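Local coordinates for protein arylalkylamine N-Acetyltransferase like 5b (Aedes aegypti, PDB 4FD4) that probably catalyses transfer of acyl groups from acyl-CoA to arylalkylamines such as serotonin and dopamine, as a GNAT-fold member of the insect arylalkylamine N-acetyltransferases, at residues E97-K100 and W101-L105; L108-L111 and E112-D116. All coordinates share one frame; numbering follows the deposited sequence.

Contact 1: residues E97-K100 and W101-L105; sequences ETKK and WGDIL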
# COMPACT_ATOMS: atom_id res chain seq x y z
N GLU A 97 -17.25 6.51 6.93
CA GLU A 97 -18.55 6.48 6.24
C GLU A 97 -19.04 5.07 5.91
O GLU A 97 -20.21 4.76 6.11
CB GLU A 97 -18.52 7.34 4.97
CG GLU A 97 -18.48 8.84 5.21
CD GLU A 97 -17.06 9.38 5.20
OE1 GLU A 97 -16.12 8.58 5.35
OE2 GLU A 97 -16.89 10.61 5.03
N THR A 98 -18.16 4.22 5.39
CA THR A 98 -18.61 2.90 4.97
C THR A 98 -18.11 1.78 5.87
O THR A 98 -17.03 1.89 6.47
CB THR A 98 -18.23 2.58 3.50
OG1 THR A 98 -16.83 2.31 3.40
CG2 THR A 98 -18.58 3.74 2.57
N LYS A 99 -18.87 0.70 5.95
CA LYS A 99 -18.43 -0.43 6.74
C LYS A 99 -17.22 -1.10 6.08
O LYS A 99 -16.33 -1.56 6.78
CB LYS A 99 -19.55 -1.46 6.96
CG LYS A 99 -19.06 -2.72 7.68
CD LYS A 99 -20.14 -3.35 8.55
CE LYS A 99 -19.70 -4.71 9.09
NZ LYS A 99 -18.36 -4.66 9.75
N LYS A 100 -17.20 -1.14 4.75
CA LYS A 100 -16.09 -1.80 4.06
C LYS A 100 -14.75 -1.17 4.42
O LYS A 100 -13.77 -1.88 4.70
CB LYS A 100 -16.28 -1.78 2.54
CG LYS A 100 -15.10 -2.42 1.80
CD LYS A 100 -15.38 -2.61 0.32
CE LYS A 100 -14.17 -3.19 -0.39
NZ LYS A 100 -14.50 -3.75 -1.75
N TRP A 101 -14.70 0.15 4.38
CA TRP A 101 -13.44 0.85 4.66
C TRP A 101 -13.07 0.68 6.13
O TRP A 101 -11.89 0.55 6.44
CB TRP A 101 -13.47 2.32 4.26
CG TRP A 101 -12.17 3.05 4.59
CD1 TRP A 101 -12.02 4.15 5.40
CD2 TRP A 101 -10.85 2.69 4.16
NE1 TRP A 101 -10.69 4.51 5.46
CE2 TRP A 101 -9.95 3.62 4.72
CE3 TRP A 101 -10.34 1.68 3.33
CZ2 TRP A 101 -8.58 3.58 4.49
CZ3 TRP A 101 -8.97 1.62 3.11
CH2 TRP A 101 -8.10 2.57 3.69
N GLY A 102 -14.06 0.69 7.02
CA GLY A 102 -13.79 0.41 8.44
C GLY A 102 -13.17 -0.97 8.66
O GLY A 102 -12.19 -1.12 9.40
N ASP A 103 -13.73 -1.98 7.99
CA ASP A 103 -13.21 -3.34 8.08
C ASP A 103 -11.79 -3.44 7.53
O ASP A 103 -10.91 -4.10 8.12
CB ASP A 103 -14.11 -4.33 7.32
CG ASP A 103 -15.49 -4.49 7.96
OD1 ASP A 103 -16.40 -4.96 7.24
OD2 ASP A 103 -15.66 -4.14 9.15
N ILE A 104 -11.56 -2.79 6.39
CA ILE A 104 -10.22 -2.81 5.79
C ILE A 104 -9.21 -2.11 6.70
O ILE A 104 -8.10 -2.60 6.91
CB ILE A 104 -10.20 -2.21 4.37
CG1 ILE A 104 -10.95 -3.14 3.41
CG2 ILE A 104 -8.76 -2.03 3.88
CD1 ILE A 104 -11.23 -2.52 2.04
N LEU A 105 -9.62 -0.97 7.25
CA LEU A 105 -8.80 -0.22 8.20
C LEU A 105 -8.40 -1.07 9.40
O LEU A 105 -7.24 -1.04 9.82
CB LEU A 105 -9.56 1.01 8.69
CG LEU A 105 -9.19 2.34 8.05
CD1 LEU A 105 -10.19 3.42 8.50
CD2 LEU A 105 -7.77 2.72 8.45
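With chi1 at 74°, the Thr98 hydroxyl stands between its own backbone N and carbonyl carbon and faces the backbone of Trp101; Lys99, bent at chi2 and again at chi4, brings its amine one turn forward to the oxygens of the Asp103 carboxylate. These residues belong to the N-cap and first turn of helix 99-115 in this GNAT domain. Thr98 is the N-cap: OG1 accepts from Trp101 N at 3.2 Å, a fairly straight bond (161°) that satisfies an amide of the first turn, and also lies against Trp101 CB. The regular helical bonds start at the same residue, Gly102 N to Thr98 O, followed by Asp103 N to Lys99 O and Ile104 N to Lys100 O. Outside the helix, Thr98 N donates to Asp47 OD1, which ties the capping residue to helix 46-53.

The salt bridge spans one turn. Lys99 NZ reaches Asp103 OD2 at 2.8 Å through the syn lone pair and makes a weak bond to OD1 at 3.2 Å. Tyr38 OH also bonds to OD1 and so helps fix the carboxylate. Lys100 runs out fully extended beside Ile104, both pointing the same way, with Lys100 CG and CE each 3.9 Å from Ile104 CD1. Its amine is held by the carbonyl oxygens of Thr35, Gly41 and Ser43, tying helix 33-37 and the loop after it to the first turn. Trp101 packs against helices 46-53 and 85-95, its ring meeting Phe51 at about 45°. One face of the indole receives Leu105 CG, 3.5 Å above the plane and offset toward the rim.

Contact 2: residues L108-L111 and E112-D116; sequences LALL and ERTAD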
# COMPACT_ATOMS: atom_id res chain seq x y z
N LEU A 108 -5.72 -3.54 8.18
CA LEU A 108 -4.44 -2.83 8.01
C LEU A 108 -3.78 -2.56 9.36
O LEU A 108 -2.57 -2.73 9.52
CB LEU A 108 -4.66 -1.50 7.29
CG LEU A 108 -5.16 -1.60 5.85
CD1 LEU A 108 -5.38 -0.20 5.25
CD2 LEU A 108 -4.17 -2.39 5.01
N ALA A 109 -4.60 -2.10 10.30
CA ALA A 109 -4.15 -1.87 11.67
C ALA A 109 -3.56 -3.16 12.26
O ALA A 109 -2.51 -3.13 12.89
CB ALA A 109 -5.31 -1.36 12.53
N LEU A 110 -4.23 -4.28 12.05
CA LEU A 110 -3.73 -5.57 12.56
C LEU A 110 -2.38 -5.90 11.93
O LEU A 110 -1.44 -6.33 12.62
CB LEU A 110 -4.72 -6.70 12.26
CG LEU A 110 -4.22 -8.14 12.43
CD1 LEU A 110 -3.82 -8.43 13.87
CD2 LEU A 110 -5.31 -9.11 11.98
N LEU A 111 -2.29 -5.69 10.62
CA LEU A 111 -1.04 -5.96 9.92
C LEU A 111 0.08 -5.13 10.53
O LEU A 111 1.17 -5.65 10.82
CB LEU A 111 -1.19 -5.66 8.42
CG LEU A 111 -2.08 -6.64 7.65
CD1 LEU A 111 -2.56 -6.01 6.36
CD2 LEU A 111 -1.34 -7.95 7.38
N GLU A 112 -0.21 -3.86 10.77
CA GLU A 112 0.81 -2.94 11.26
C GLU A 112 1.21 -3.29 12.69
O GLU A 112 2.39 -3.28 13.04
CB GLU A 112 0.33 -1.49 11.18
CG GLU A 112 1.42 -0.49 11.46
CD GLU A 112 0.98 0.96 11.33
OE1 GLU A 112 0.11 1.27 10.48
OE2 GLU A 112 1.53 1.79 12.08
N ARG A 113 0.22 -3.63 13.50
CA ARG A 113 0.42 -3.94 14.90
C ARG A 113 1.25 -5.21 15.04
O ARG A 113 2.13 -5.30 15.89
CB ARG A 113 -0.92 -4.12 15.60
CG ARG A 113 -0.86 -3.90 17.11
CD ARG A 113 -2.14 -4.38 17.78
NE ARG A 113 -3.34 -3.64 17.37
CZ ARG A 113 -3.71 -2.47 17.88
NH1 ARG A 113 -4.83 -1.89 17.46
NH2 ARG A 113 -2.98 -1.87 18.81
N THR A 114 0.97 -6.19 14.18
CA THR A 114 1.67 -7.46 14.24
C THR A 114 3.11 -7.31 13.78
O THR A 114 4.03 -7.90 14.36
CB THR A 114 0.98 -8.54 13.36
OG1 THR A 114 -0.34 -8.79 13.87
CG2 THR A 114 1.78 -9.82 13.39
N ALA A 115 3.30 -6.53 12.71
CA ALA A 115 4.64 -6.32 12.19
C ALA A 115 5.48 -5.59 13.22
O ALA A 115 6.64 -5.93 13.43
CB ALA A 115 4.59 -5.54 10.88
N ASP A 116 4.90 -4.57 13.83
CA ASP A 116 5.59 -3.79 14.87
C ASP A 116 6.98 -3.35 14.41
O ASP A 116 7.94 -3.50 15.15
CB ASP A 116 5.71 -4.62 16.14
CG ASP A 116 6.21 -3.80 17.33
OD1 ASP A 116 6.77 -4.40 18.27
OD2 ASP A 116 6.05 -2.56 17.30
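Thr114 and Leu110 meet one turn apart in the last part of helix 99-115, where both the backbone and the side chain of the threonine bind the same carbonyl. Leu110 O accepts from Thr114 N at 2.9 Å and from Thr114 OG1 at 3.0 Å, and the two donors arrive from opposite faces of the carbonyl plane. The hydroxyl sits 36° out of that plane, above it and not on a lone pair. It is placed there by chi1 of -63°, which sets OG1 beside the threonine's own N and opposite its carbonyl carbon, facing back along the helix. The side chains run side by side in the same direction, and Leu110 CD1 packs 3.5 Å from Thr114 OG1, laying a methyl against the hydroxyl.

Around this pair the helical ladder continues: Glu112 N to Leu108 O, Arg113 N to Ala109 O at 2.8 Å, and Ala115 N to Leu111 O at 3.0 Å. Arg113 CB rests 3.3 Å from Ala109 O, while its guanidinium leads off to a salt bridge with Asp87 of helix 85-95. The extended Glu112 side chain touches Asp85 and Met89 of that same helix. Leu110 and Leu111 both pack on Leu187 of strand 182-188, and Leu111 also meets Ile210 of strand 209-216; Ala115 adds Thr212. Asp116, with positive phi, ends the helix and is the N-cap of the next, 117-121, where OD2 makes a weak bond to Gly119 N. The Thr114 hydroxyl thus spends its hydrogen within the helix, on the carbonyl of the preceding turn, while Leu110, Leu111 and Ala115 supply apolar contacts with strands 182-188 and 209-216.

In the fold
Contacts 1 and 2 are successive portions of helix 99-115, their centres about 16 Å apart, and they touch where Trp101 CH2 packs 4.2 Å from Leu108 CD1. Contact 1, at the helix start, is mostly buried and rich in polar bonds: the cap and salt bridge close its first turn, while the Lys100 amine, Asp103 and the Thr98 backbone N tie it to Thr35, Tyr38, Gly41, Ser43 and Asp47. Contact 2, at the far end, is only partly buried; its apolar side lies on strands 182-188 and 209-216, and its charged side includes Arg113. Helix 85-95 is common to both, meeting Trp101 and Leu105 in one and Leu108, Glu112 and Arg113 in the other.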